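Local coordinates for dihydrophenazinedicarboxylate synthase (Burkholderia, PDB 4HMW), which catalyses FMN-dependent oxidations by molecular oxygen in the terminal steps of phenazine antibiotic biosynthesis, at residues S15-P26 with A189-L199; D74-T85 with R174-P182. One frame throughout, in Å; residues are numbered along the deposited sequence. Where two conformers were deposited one is given.

Contact 1 of 2, residues S15-P26 with A189-L199; sequences SVDVLFPEYDDP and AASSDRLHRRL. With FMN (flavin mononucleotide), chain C.
Arg197 meets residues 15-26 end-on: NH1 and NH2 both donate to the carbonyl O of Val18, each at 3.0 Å, with that oxygen in the guanidinium plane. Its CG lies over the centre of the Tyr23 ring, 3.6 Å from the centroid, a CH-pi contact; bends at chi2 (77°) and chi3 (54°) then turn the guanidinium back to Val18 O. Phe20 brings its ring edge to Arg197 CB (CD2 to CB 3.6 Å), and Leu199 CD1 packs on Pro26 CG. At the other end Asp17 spends both carboxylate oxygens on Ser192: OD1 takes the backbone N at 2.9 Å, and OD2 takes OG through its syn lone pair at 2.8 Å. Asp17 N also donates to Ala190 O, which Arg197 NH2 reaches from the opposite face of its plane. Ser192 lies in the type I turn Ser191–Arg194, between strands 184-189 and 197-204 of the family's antiparallel FMN-binding sheet, so the loop before helix 30-43 crosses this hairpin. Arg197 NE, bonded to Ala189 O, fixes the guanidinium. Arg198 turns away and donates from NH2 to FMN O2P (2.9 Å, 168°); further out, Glu186 pairs with its NE, and Ser146 of the second subunit bonds its NH1.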
loop_
_atom_site.group_PDB
_atom_site.type_symbol
_atom_site.label_atom_id
_atom_site.label_comp_id
_atom_site.label_asym_id
_atom_site.label_seq_id
_atom_site.Cartn_x
_atom_site.Cartn_y
_atom_site.Cartn_z
ATOM N N SER B 15 8.278 16.653 -8.072
ATOM C CA SER B 15 7.271 15.647 -7.784
ATOM C C SER B 15 5.886 16.178 -8.133
ATOM O O SER B 15 4.872 15.654 -7.697
ATOM C CB SER B 15 7.367 15.275 -6.316
ATOM O OG SER B 15 7.834 16.392 -5.589
ATOM N N VAL B 16 5.839 17.256 -8.916
ATOM C CA VAL B 16 4.552 17.739 -9.429
ATOM C C VAL B 16 4.733 18.000 -10.925
ATOM O O VAL B 16 5.866 18.207 -11.411
ATOM C CB VAL B 16 4.065 19.021 -8.699
ATOM C CG1 VAL B 16 3.570 18.717 -7.275
ATOM C CG2 VAL B 16 5.173 20.072 -8.693
ATOM N N ASP B 17 3.622 17.958 -11.643
ATOM C CA ASP B 17 3.582 18.315 -13.050
ATOM C C ASP B 17 4.479 17.450 -13.949
ATOM O O ASP B 17 4.961 17.927 -14.979
ATOM C CB ASP B 17 3.904 19.809 -13.207
ATOM C CG ASP B 17 3.017 20.682 -12.326
ATOM O OD1 ASP B 17 1.822 20.324 -12.150
ATOM O OD2 ASP B 17 3.521 21.724 -11.817
ATOM N N VAL B 18 4.658 16.167 -13.628
ATOM C CA VAL B 18 5.300 15.328 -14.622
ATOM C C VAL B 18 4.402 15.234 -15.856
ATOM O O VAL B 18 3.201 15.459 -15.786
ATOM C CB VAL B 18 5.722 13.971 -14.117
ATOM C CG1 VAL B 18 6.589 14.177 -12.849
ATOM C CG2 VAL B 18 4.524 13.061 -13.923
ATOM N N LEU B 19 5.007 14.950 -17.001
ATOM C CA LEU B 19 4.250 14.907 -18.227
ATOM C C LEU B 19 3.410 13.636 -18.224
ATOM O O LEU B 19 3.838 12.586 -17.729
ATOM C CB LEU B 19 5.171 14.867 -19.426
ATOM C CG LEU B 19 4.500 15.291 -20.725
ATOM C CD1 LEU B 19 4.434 16.818 -20.833
ATOM C CD2 LEU B 19 5.237 14.644 -21.949
ATOM N N PHE B 20 2.243 13.716 -18.822
ATOM C CA PHE B 20 1.287 12.592 -18.785
ATOM C C PHE B 20 0.371 12.809 -19.994
ATOM O O PHE B 20 -0.805 13.070 -19.855
ATOM C CB PHE B 20 0.539 12.644 -17.466
ATOM C CG PHE B 20 -0.430 11.484 -17.215
ATOM C CD1 PHE B 20 -0.493 10.371 -18.052
ATOM C CD2 PHE B 20 -1.274 11.533 -16.113
ATOM C CE1 PHE B 20 -1.378 9.341 -17.779
ATOM C CE2 PHE B 20 -2.160 10.510 -15.850
ATOM C CZ PHE B 20 -2.221 9.408 -16.693
ATOM N N PRO B 21 0.928 12.675 -21.190
ATOM C CA PRO B 21 0.115 12.958 -22.380
ATOM C C PRO B 21 -1.002 11.946 -22.543
ATOM O O PRO B 21 -2.025 12.292 -23.144
ATOM C CB PRO B 21 1.121 12.878 -23.535
ATOM C CG PRO B 21 2.290 12.145 -23.000
ATOM C CD PRO B 21 2.344 12.485 -21.531
ATOM N N GLU B 22 -0.831 10.750 -21.983
ATOM C CA GLU B 22 -1.855 9.695 -22.054
ATOM C C GLU B 22 -3.129 10.021 -21.271
ATOM O O GLU B 22 -4.175 9.372 -21.451
ATOM C CB GLU B 22 -1.267 8.379 -21.551
ATOM C CG GLU B 22 -0.111 7.879 -22.383
ATOM C CD GLU B 22 1.276 8.361 -21.911
ATOM O OE1 GLU B 22 1.361 9.227 -20.985
ATOM O OE2 GLU B 22 2.278 7.853 -22.489
ATOM N N TYR B 23 -3.063 11.018 -20.395
ATOM C CA TYR B 23 -4.247 11.423 -19.653
ATOM C C TYR B 23 -5.337 11.838 -20.623
ATOM O O TYR B 23 -6.498 11.516 -20.423
ATOM C CB TYR B 23 -3.863 12.565 -18.726
ATOM C CG TYR B 23 -4.944 13.247 -17.912
ATOM C CD1 TYR B 23 -5.676 12.574 -16.902
ATOM C CD2 TYR B 23 -5.166 14.588 -18.075
ATOM C CE1 TYR B 23 -6.617 13.228 -16.152
ATOM C CE2 TYR B 23 -6.083 15.248 -17.298
ATOM C CZ TYR B 23 -6.810 14.593 -16.350
ATOM O OH TYR B 23 -7.710 15.367 -15.613
ATOM N N ASP B 24 -4.967 12.521 -21.697
ATOM C CA ASP B 24 -5.980 12.924 -22.659
ATOM C C ASP B 24 -6.082 11.995 -23.848
ATOM O O ASP B 24 -7.016 12.096 -24.634
ATOM C CB ASP B 24 -5.754 14.355 -23.101
ATOM C CG ASP B 24 -6.142 15.352 -22.024
ATOM O OD1 ASP B 24 -7.231 15.211 -21.401
ATOM O OD2 ASP B 24 -5.343 16.273 -21.787
ATOM N N ASP B 25 -5.157 11.057 -23.968
ATOM C CA ASP B 25 -5.235 10.084 -25.058
ATOM C C ASP B 25 -4.719 8.700 -24.627
ATOM O O ASP B 25 -3.621 8.295 -24.959
ATOM C CB ASP B 25 -4.453 10.651 -26.233
ATOM C CG ASP B 25 -4.659 9.877 -27.506
ATOM O OD1 ASP B 25 -5.684 9.149 -27.619
ATOM O OD2 ASP B 25 -3.776 10.012 -28.388
ATOM N N PRO B 26 -5.534 7.957 -23.888
ATOM C CA PRO B 26 -5.038 6.730 -23.245
ATOM C C PRO B 26 -4.746 5.566 -24.196
ATOM O O PRO B 26 -5.490 5.384 -25.132
ATOM C CB PRO B 26 -6.199 6.346 -22.335
ATOM C CG PRO B 26 -6.991 7.595 -22.173
ATOM C CD PRO B 26 -6.893 8.304 -23.436
ATOM N N ALA B 189 -1.274 11.368 -11.120
ATOM C CA ALA B 189 -0.064 12.175 -11.196
ATOM C C ALA B 189 -0.345 13.547 -10.618
ATOM O O ALA B 189 -1.225 14.254 -11.069
ATOM C CB ALA B 189 0.423 12.288 -12.607
ATOM N N ALA B 190 0.444 13.919 -9.630
ATOM C CA ALA B 190 0.255 15.171 -8.897
ATOM C C ALA B 190 0.449 16.376 -9.815
ATOM O O ALA B 190 1.280 16.367 -10.746
ATOM C CB ALA B 190 1.250 15.254 -7.744
ATOM N N SER B 191 -0.301 17.428 -9.504
ATOM C CA SER B 191 -0.227 18.725 -10.185
ATOM C C SER B 191 -0.020 19.786 -9.153
ATOM O O SER B 191 -0.646 19.754 -8.100
ATOM C CB SER B 191 -1.538 19.036 -10.859
ATOM O OG SER B 191 -1.836 18.082 -11.847
ATOM N N SER B 192 0.828 20.762 -9.453
ATOM C CA SER B 192 1.041 21.834 -8.483
ATOM C C SER B 192 -0.213 22.671 -8.198
ATOM O O SER B 192 -0.302 23.253 -7.110
ATOM C CB SER B 192 2.225 22.711 -8.877
ATOM O OG SER B 192 1.980 23.361 -10.111
ATOM N N ASP B 193 -1.151 22.770 -9.150
ATOM C CA ASP B 193 -2.390 23.539 -8.923
ATOM C C ASP B 193 -3.450 22.689 -8.199
ATOM O O ASP B 193 -4.580 23.124 -8.055
ATOM C CB ASP B 193 -2.955 24.181 -10.243
ATOM C CG ASP B 193 -3.399 23.150 -11.301
ATOM O OD1 ASP B 193 -3.451 21.928 -11.024
ATOM O OD2 ASP B 193 -3.662 23.580 -12.457
ATOM N N ARG B 194 -3.052 21.479 -7.781
ATOM C CA ARG B 194 -3.899 20.552 -7.009
ATOM C C ARG B 194 -4.978 19.836 -7.828
ATOM O O ARG B 194 -5.714 18.996 -7.301
ATOM C CB ARG B 194 -4.552 21.252 -5.792
ATOM C CG ARG B 194 -3.548 21.706 -4.717
ATOM C CD ARG B 194 -4.221 22.319 -3.515
ATOM N NE ARG B 194 -3.241 22.877 -2.588
ATOM C CZ ARG B 194 -2.824 22.289 -1.469
ATOM N NH1 ARG B 194 -3.297 21.111 -1.106
ATOM N NH2 ARG B 194 -1.937 22.903 -0.706
ATOM N N LEU B 195 -5.087 20.133 -9.129
ATOM C CA LEU B 195 -6.042 19.393 -9.957
ATOM C C LEU B 195 -5.274 18.191 -10.501
ATOM O O LEU B 195 -4.820 18.156 -11.665
ATOM C CB LEU B 195 -6.640 20.263 -11.075
ATOM C CG LEU B 195 -8.068 19.823 -11.439
ATOM C CD1 LEU B 195 -8.745 20.778 -12.385
ATOM C CD2 LEU B 195 -8.105 18.419 -11.990
ATOM N N HIS B 196 -5.095 17.200 -9.642
ATOM C CA HIS B 196 -4.251 16.075 -10.021
ATOM C C HIS B 196 -4.846 15.328 -11.209
ATOM O O HIS B 196 -6.072 15.300 -11.366
ATOM C CB HIS B 196 -4.134 15.136 -8.816
ATOM C CG HIS B 196 -3.689 15.826 -7.578
ATOM N ND1 HIS B 196 -2.561 16.612 -7.552
ATOM C CD2 HIS B 196 -4.221 15.886 -6.338
ATOM C CE1 HIS B 196 -2.391 17.100 -6.334
ATOM N NE2 HIS B 196 -3.394 16.685 -5.579
ATOM N N ARG B 197 -3.987 14.705 -12.017
ATOM C CA ARG B 197 -4.409 13.926 -13.178
ATOM C C ARG B 197 -4.754 12.538 -12.711
ATOM O O ARG B 197 -3.907 11.858 -12.151
ATOM C CB ARG B 197 -3.269 13.809 -14.205
ATOM C CG ARG B 197 -3.057 15.002 -15.071
ATOM C CD ARG B 197 -2.347 16.165 -14.404
ATOM N NE ARG B 197 -1.056 15.883 -13.764
ATOM C CZ ARG B 197 0.130 15.856 -14.365
ATOM N NH1 ARG B 197 0.252 15.990 -15.674
ATOM N NH2 ARG B 197 1.199 15.657 -13.626
ATOM N N ARG B 198 -5.988 12.119 -12.967
ATOM C CA ARG B 198 -6.489 10.813 -12.520
ATOM C C ARG B 198 -7.139 10.118 -13.683
ATOM O O ARG B 198 -8.115 10.598 -14.219
ATOM C CB ARG B 198 -7.525 10.970 -11.413
ATOM C CG ARG B 198 -7.011 11.672 -10.137
ATOM C CD ARG B 198 -8.053 11.568 -9.044
ATOM N NE ARG B 198 -8.262 10.178 -8.646
ATOM C CZ ARG B 198 -9.200 9.755 -7.789
ATOM N NH1 ARG B 198 -10.049 10.614 -7.246
ATOM N NH2 ARG B 198 -9.278 8.452 -7.493
ATOM N N LEU B 199 -6.567 8.986 -14.092
ATOM C CA LEU B 199 -7.075 8.214 -15.210
ATOM C C LEU B 199 -7.403 6.827 -14.726
ATOM O O LEU B 199 -6.522 6.064 -14.294
ATOM C CB LEU B 199 -5.997 8.130 -16.313
ATOM C CG LEU B 199 -6.390 7.330 -17.561
ATOM C CD1 LEU B 199 -7.508 8.008 -18.357
ATOM C CD2 LEU B 199 -5.147 7.144 -18.441
HETATM N N1 FMN C . -6.742 11.786 -0.429
HETATM C C2 FMN C . -7.561 12.052 0.634
HETATM O O2 FMN C . -8.771 11.994 0.510
HETATM N N3 FMN C . -7.020 12.335 1.859
HETATM C C4 FMN C . -5.659 12.418 2.019
HETATM O O4 FMN C . -5.205 12.685 3.150
HETATM C C4A FMN C . -4.820 12.178 0.938
HETATM N N5 FMN C . -3.447 12.290 1.069
HETATM C C5A FMN C . -2.643 12.001 -0.037
HETATM C C6 FMN C . -1.274 12.079 0.102
HETATM C C7 FMN C . -0.447 11.772 -0.960
HETATM C C7M FMN C . 1.024 11.872 -0.758
HETATM C C8 FMN C . -0.994 11.424 -2.189
HETATM C C8M FMN C . -0.120 11.071 -3.347
HETATM C C9 FMN C . -2.366 11.343 -2.332
HETATM C C9A FMN C . -3.200 11.673 -1.271
HETATM N N10 FMN C . -4.614 11.621 -1.393
HETATM C C10 FMN C . -5.389 11.875 -0.290
HETATM C "C1'" FMN C . -5.324 11.281 -2.653
HETATM C "C2'" FMN C . -5.657 9.788 -2.718
HETATM O "O2'" FMN C . -4.493 9.000 -3.009
HETATM C "C3'" FMN C . -6.732 9.476 -3.760
HETATM O "O3'" FMN C . -6.278 9.948 -5.011
HETATM C "C4'" FMN C . -8.092 10.089 -3.378
HETATM O "O4'" FMN C . -8.213 10.133 -1.968
HETATM C "C5'" FMN C . -9.246 9.370 -4.058
HETATM O "O5'" FMN C . -9.205 7.990 -3.762
HETATM P P FMN C . -10.456 7.041 -4.057
HETATM O O1P FMN C . -11.526 7.336 -3.023
HETATM O O2P FMN C . -10.967 7.366 -5.468
HETATM O O3P FMN C . -9.938 5.654 -3.887
HETATM O O HOH W 1 -0.239 22.288 -11.981
HETATM O O HOH W 2 0.056 19.142 -13.830
HETATM O O HOH W 3 3.497 14.651 -11.188
HETATM O O HOH W 4 -8.012 14.236 -13.130
HETATM O O HOH W 5 -5.623 17.424 -14.419
#

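Contact 2 of 2, residues D74-T85 with R174-P182. With FMN (flavin mononucleotide), chain D.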
loop_
_atom_site.group_PDB
_atom_site.type_symbol
_atom_site.label_atom_id
_atom_site.label_comp_id
_atom_site.label_asym_id
_atom_site.label_seq_id
_atom_site.Cartn_x
_atom_site.Cartn_y
_atom_site.Cartn_z
ATOM N N ASP B 74 4.070 -9.046 -17.568
ATOM C CA ASP B 74 3.804 -9.510 -18.930
ATOM C C ASP B 74 2.506 -8.879 -19.421
ATOM O O ASP B 74 1.910 -8.045 -18.712
ATOM C CB ASP B 74 3.791 -11.038 -18.997
ATOM C CG ASP B 74 2.639 -11.676 -18.223
ATOM O OD1 ASP B 74 1.640 -10.995 -17.959
ATOM O OD2 ASP B 74 2.730 -12.900 -17.914
ATOM N N ASP B 75 2.035 -9.277 -20.587
ATOM C CA ASP B 75 0.864 -8.631 -21.179
ATOM C C ASP B 75 -0.436 -8.842 -20.426
ATOM O O ASP B 75 -1.429 -8.184 -20.719
ATOM C CB ASP B 75 0.677 -9.116 -22.612
ATOM C CG ASP B 75 1.868 -8.795 -23.471
ATOM O OD1 ASP B 75 2.831 -9.600 -23.462
ATOM O OD2 ASP B 75 1.863 -7.729 -24.131
ATOM N N ARG B 76 -0.437 -9.739 -19.449
ATOM C CA ARG B 76 -1.656 -10.024 -18.708
ATOM C C ARG B 76 -1.614 -9.543 -17.250
ATOM O O ARG B 76 -2.637 -9.536 -16.589
ATOM C CB ARG B 76 -1.957 -11.525 -18.734
ATOM C CG ARG B 76 -2.452 -12.056 -20.078
ATOM C CD ARG B 76 -2.829 -13.534 -19.971
ATOM N NE ARG B 76 -1.646 -14.392 -19.914
ATOM C CZ ARG B 76 -1.645 -15.660 -19.496
ATOM N NH1 ARG B 76 -2.772 -16.234 -19.078
ATOM N NH2 ARG B 76 -0.513 -16.361 -19.491
ATOM N N GLY B 77 -0.443 -9.185 -16.737
ATOM C CA GLY B 77 -0.391 -8.710 -15.370
ATOM C C GLY B 77 0.980 -8.730 -14.745
ATOM O O GLY B 77 2.001 -8.880 -15.404
ATOM N N VAL B 78 0.975 -8.567 -13.438
ATOM C CA VAL B 78 2.163 -8.363 -12.634
ATOM C C VAL B 78 2.529 -9.644 -11.889
ATOM O O VAL B 78 1.730 -10.170 -11.125
ATOM C CB VAL B 78 1.872 -7.268 -11.628
ATOM C CG1 VAL B 78 3.072 -7.066 -10.727
ATOM C CG2 VAL B 78 1.495 -5.963 -12.372
ATOM N N ILE B 79 3.748 -10.122 -12.094
ATOM C CA ILE B 79 4.165 -11.425 -11.575
ATOM C C ILE B 79 4.936 -11.216 -10.286
ATOM O O ILE B 79 5.813 -10.337 -10.212
ATOM C CB ILE B 79 5.008 -12.121 -12.607
ATOM C CG1 ILE B 79 4.091 -12.513 -13.776
ATOM C CG2 ILE B 79 5.704 -13.363 -12.025
ATOM C CD1 ILE B 79 4.793 -13.252 -14.864
ATOM N N PHE B 80 4.576 -11.974 -9.253
ATOM C CA PHE B 80 5.338 -11.960 -7.989
ATOM C C PHE B 80 5.418 -13.357 -7.413
ATOM O O PHE B 80 4.644 -14.226 -7.789
ATOM C CB PHE B 80 4.738 -10.963 -6.980
ATOM C CG PHE B 80 3.382 -11.313 -6.513
ATOM C CD1 PHE B 80 2.261 -10.957 -7.256
ATOM C CD2 PHE B 80 3.208 -12.004 -5.317
ATOM C CE1 PHE B 80 0.993 -11.269 -6.801
ATOM C CE2 PHE B 80 1.950 -12.339 -4.884
ATOM C CZ PHE B 80 0.833 -11.975 -5.633
ATOM N N CYS B 81 6.345 -13.553 -6.478
ATOM C CA CYS B 81 6.502 -14.832 -5.767
ATOM C C CYS B 81 6.302 -14.689 -4.256
ATOM O O CYS B 81 6.623 -13.666 -3.675
ATOM C CB CYS B 81 7.900 -15.403 -5.982
ATOM S SG CYS B 81 8.224 -15.814 -7.672
ATOM N N THR B 82 5.833 -15.747 -3.617
ATOM C CA THR B 82 5.636 -15.714 -2.199
ATOM C C THR B 82 5.418 -17.148 -1.701
ATOM O O THR B 82 5.487 -18.079 -2.466
ATOM C CB THR B 82 4.440 -14.847 -1.827
ATOM O OG1 THR B 82 4.487 -14.614 -0.415
ATOM C CG2 THR B 82 3.103 -15.497 -2.220
ATOM N N HIS B 83 5.199 -17.322 -0.411
ATOM C CA HIS B 83 4.887 -18.644 0.122
ATOM C C HIS B 83 3.381 -18.826 0.130
ATOM O O HIS B 83 2.673 -17.982 0.646
ATOM C CB HIS B 83 5.397 -18.810 1.541
ATOM C CG HIS B 83 6.887 -18.866 1.644
ATOM N ND1 HIS B 83 7.552 -19.655 2.551
ATOM C CD2 HIS B 83 7.845 -18.158 0.998
ATOM C CE1 HIS B 83 8.856 -19.490 2.420
ATOM N NE2 HIS B 83 9.059 -18.573 1.488
ATOM N N SER B 84 2.890 -19.915 -0.440
ATOM C CA SER B 84 1.438 -20.133 -0.532
ATOM C C SER B 84 0.810 -20.263 0.840
ATOM O O SER B 84 -0.394 -20.052 0.988
ATOM C CB SER B 84 1.112 -21.367 -1.372
ATOM O OG SER B 84 1.566 -22.564 -0.728
ATOM N N THR B 85 1.624 -20.590 1.839
ATOM C CA THR B 85 1.140 -20.796 3.201
ATOM C C THR B 85 1.294 -19.577 4.083
ATOM O O THR B 85 1.023 -19.622 5.295
ATOM C CB THR B 85 1.880 -21.971 3.872
ATOM O OG1 THR B 85 3.299 -21.798 3.676
ATOM C CG2 THR B 85 1.415 -23.279 3.277
ATOM N N ARG B 174 5.559 -24.791 -1.311
ATOM C CA ARG B 174 4.918 -23.525 -0.926
ATOM C C ARG B 174 5.460 -22.339 -1.675
ATOM O O ARG B 174 4.813 -21.291 -1.683
ATOM C CB ARG B 174 5.020 -23.271 0.579
ATOM C CG ARG B 174 6.439 -23.002 1.108
ATOM C CD ARG B 174 6.465 -22.971 2.636
ATOM N NE ARG B 174 7.827 -22.846 3.160
ATOM C CZ ARG B 174 8.655 -23.868 3.342
ATOM N NH1 ARG B 174 8.286 -25.102 3.031
ATOM N NH2 ARG B 174 9.865 -23.652 3.825
ATOM N N PHE B 175 6.646 -22.460 -2.265
ATOM C CA PHE B 175 7.173 -21.322 -3.024
ATOM C C PHE B 175 6.548 -21.301 -4.407
ATOM O O PHE B 175 6.819 -22.175 -5.242
ATOM C CB PHE B 175 8.699 -21.375 -3.151
ATOM C CG PHE B 175 9.276 -20.176 -3.860
ATOM C CD1 PHE B 175 9.447 -20.188 -5.230
ATOM C CD2 PHE B 175 9.620 -19.028 -3.152
ATOM C CE1 PHE B 175 9.954 -19.058 -5.894
ATOM C CE2 PHE B 175 10.136 -17.903 -3.806
ATOM C CZ PHE B 175 10.302 -17.920 -5.165
ATOM N N VAL B 176 5.709 -20.292 -4.651
ATOM C CA VAL B 176 4.929 -20.231 -5.875
ATOM C C VAL B 176 4.884 -18.816 -6.440
ATOM O O VAL B 176 5.129 -17.835 -5.729
ATOM C CB VAL B 176 3.485 -20.704 -5.623
ATOM C CG1 VAL B 176 3.480 -22.126 -5.093
ATOM C CG2 VAL B 176 2.771 -19.813 -4.631
ATOM N N GLY B 177 4.564 -18.715 -7.720
ATOM C CA GLY B 177 4.344 -17.417 -8.336
ATOM C C GLY B 177 2.869 -17.187 -8.597
ATOM O O GLY B 177 2.089 -18.145 -8.743
ATOM N N TYR B 178 2.493 -15.909 -8.653
ATOM C CA TYR B 178 1.133 -15.476 -8.998
ATOM C C TYR B 178 1.235 -14.397 -10.060
ATOM O O TYR B 178 2.220 -13.682 -10.109
ATOM C CB TYR B 178 0.405 -14.842 -7.784
ATOM C CG TYR B 178 0.078 -15.838 -6.701
ATOM C CD1 TYR B 178 -1.097 -16.554 -6.710
ATOM C CD2 TYR B 178 0.955 -16.044 -5.665
ATOM C CE1 TYR B 178 -1.367 -17.456 -5.714
ATOM C CE2 TYR B 178 0.703 -16.935 -4.689
ATOM C CZ TYR B 178 -0.451 -17.637 -4.700
ATOM O OH TYR B 178 -0.666 -18.534 -3.673
ATOM N N ARG B 179 0.220 -14.296 -10.902
ATOM C CA ARG B 179 0.035 -13.126 -11.743
ATOM C C ARG B 179 -1.162 -12.320 -11.247
ATOM O O ARG B 179 -2.274 -12.822 -11.175
ATOM C CB ARG B 179 -0.160 -13.543 -13.205
ATOM C CG ARG B 179 -0.206 -12.318 -14.185
ATOM C CD ARG B 179 -0.567 -12.737 -15.598
ATOM N NE ARG B 179 0.380 -13.711 -16.132
ATOM C CZ ARG B 179 0.207 -15.036 -16.185
ATOM N NH1 ARG B 179 1.181 -15.774 -16.691
ATOM N NH2 ARG B 179 -0.912 -15.636 -15.778
ATOM N N LEU B 180 -0.925 -11.051 -10.900
ATOM C CA LEU B 180 -1.991 -10.160 -10.563
ATOM C C LEU B 180 -2.537 -9.613 -11.856
ATOM O O LEU B 180 -1.894 -8.809 -12.498
ATOM C CB LEU B 180 -1.497 -9.063 -9.622
ATOM C CG LEU B 180 -2.511 -7.996 -9.190
ATOM C CD1 LEU B 180 -3.710 -8.628 -8.523
ATOM C CD2 LEU B 180 -1.860 -6.951 -8.275
ATOM N N GLU B 181 -3.715 -10.082 -12.240
ATOM C CA GLU B 181 -4.354 -9.694 -13.492
ATOM C C GLU B 181 -5.428 -8.650 -13.206
ATOM O O GLU B 181 -6.399 -8.914 -12.469
ATOM C CB GLU B 181 -4.981 -10.914 -14.191
ATOM C CG GLU B 181 -4.001 -12.028 -14.431
ATOM C CD GLU B 181 -4.539 -13.122 -15.334
ATOM O OE1 GLU B 181 -5.783 -13.216 -15.529
ATOM O OE2 GLU B 181 -3.703 -13.914 -15.833
ATOM N N PRO B 182 -5.257 -7.450 -13.758
ATOM C CA PRO B 182 -6.153 -6.374 -13.344
ATOM C C PRO B 182 -7.517 -6.446 -13.999
ATOM O O PRO B 182 -7.604 -6.833 -15.172
ATOM C CB PRO B 182 -5.420 -5.109 -13.823
ATOM C CG PRO B 182 -4.575 -5.572 -14.961
ATOM C CD PRO B 182 -4.149 -6.965 -14.601
HETATM N N1 FMN D . 7.587 -11.165 0.511
HETATM C C2 FMN D . 7.322 -12.105 -0.449
HETATM O O2 FMN D . 6.749 -13.156 -0.114
HETATM N N3 FMN D . 7.702 -11.897 -1.764
HETATM C C4 FMN D . 8.331 -10.737 -2.145
HETATM O O4 FMN D . 8.642 -10.572 -3.341
HETATM C C4A FMN D . 8.608 -9.772 -1.176
HETATM N N5 FMN D . 9.256 -8.608 -1.525
HETATM C C5A FMN D . 9.487 -7.641 -0.546
HETATM C C6 FMN D . 10.107 -6.451 -0.912
HETATM C C7 FMN D . 10.324 -5.461 0.037
HETATM C C7M FMN D . 11.021 -4.178 -0.358
HETATM C C8 FMN D . 9.938 -5.688 1.363
HETATM C C8M FMN D . 10.185 -4.638 2.412
HETATM C C9 FMN D . 9.312 -6.887 1.725
HETATM C C9A FMN D . 9.081 -7.851 0.773
HETATM N N10 FMN D . 8.482 -9.063 1.144
HETATM C C10 FMN D . 8.222 -9.984 0.161
HETATM C "C1'" FMN D . 8.051 -9.339 2.560
HETATM C "C2'" FMN D . 6.611 -8.962 2.774
HETATM O "O2'" FMN D . 6.516 -7.560 2.983
HETATM C "C3'" FMN D . 5.989 -9.682 3.956
HETATM O "O3'" FMN D . 6.799 -9.603 5.124
HETATM C "C4'" FMN D . 5.683 -11.138 3.611
HETATM O "O4'" FMN D . 5.688 -11.600 2.282
HETATM C "C5'" FMN D . 4.801 -11.844 4.601
HETATM O "O5'" FMN D . 3.529 -11.299 4.325
HETATM P P FMN D . 2.159 -11.888 4.942
HETATM O O1P FMN D . 1.787 -12.997 4.010
HETATM O O2P FMN D . 2.456 -12.347 6.369
HETATM O O3P FMN D . 1.188 -10.714 4.892
#
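Strands 77-83 and 175-182 run antiparallel, and their backbone donors and acceptors pair off regularly: Val78 with Leu180, Phe80 with Tyr178 and Thr82 with Val176 each exchange two N-H...O bonds. The ladder ends with Ser84 N, which donates to Arg174 O at 2.7 Å. At the non-hydrogen-bonded pairs, Ile79 with Arg179 and Cys81 with Gly177, the partners lie elsewhere: Ile79 bonds to strand 63-74, Arg179 to strand 109-119, as does Glu181 through Gln116, and Gly177 N is satisfied by Asn125 OD1. Cys81 O instead accepts from N3 of FMN at 2.8 Å, and Thr82 OG1 donates to flavin O2 at 2.7 Å. Thr82 OG1 lies opposite the backbone N (chi1 -167°), which carries it to the flavin, while Lys88 supplies it with a further bond; CG2 is left to touch the edge of the Tyr178 ring. Beside it, Tyr178 CB sits over the face of the Phe80 ring, and the two rings, 24° apart in plane, are slid so far that they barely overlap.

At the turn, Asp74 OD2 receives Arg179 NE on its syn lone pair at 3.1 Å, while OD1 takes Arg76 N in an Asx turn. Arg179 NH2 passes on to Glu181 OE2 at 3.3 Å. The Arg76 guanidinium lies flat on that of Arg179, centres 3.8 Å apart, a stack of like charges that the nearby carboxylates of Asp74 and Glu181 would be expected to ease. Within this contact, flavin N3 and O2 are thus met by one backbone carbonyl, as acceptor, and one hydroxyl, as donor, both carried on a strand whose neighbouring residues are bonded across to strand 175-182.

Overall arrangement
The centre of contact 2 lies about 8 Å, and that of contact 1 about 23 Å, from the centre of the chain; both are partly buried, contact 2 more so, with one exposed residue among the twenty that touch, against three of fifteen in contact 1. Both reach the same antiparallel sheet, contact 2 nested in sequence inside the loop closed by contact 1. Strand pairing dominates the inner contact; side-chain bonds to backbone carbonyls, ordered water and a packed loop hold the outer one. Each meets a different FMN: residues 74-85 hold the flavin end of one, and residues 189-199 reach the phosphate of the other, whose flavin is held by the second subunit, so both cofactor sites are shared across the dimer.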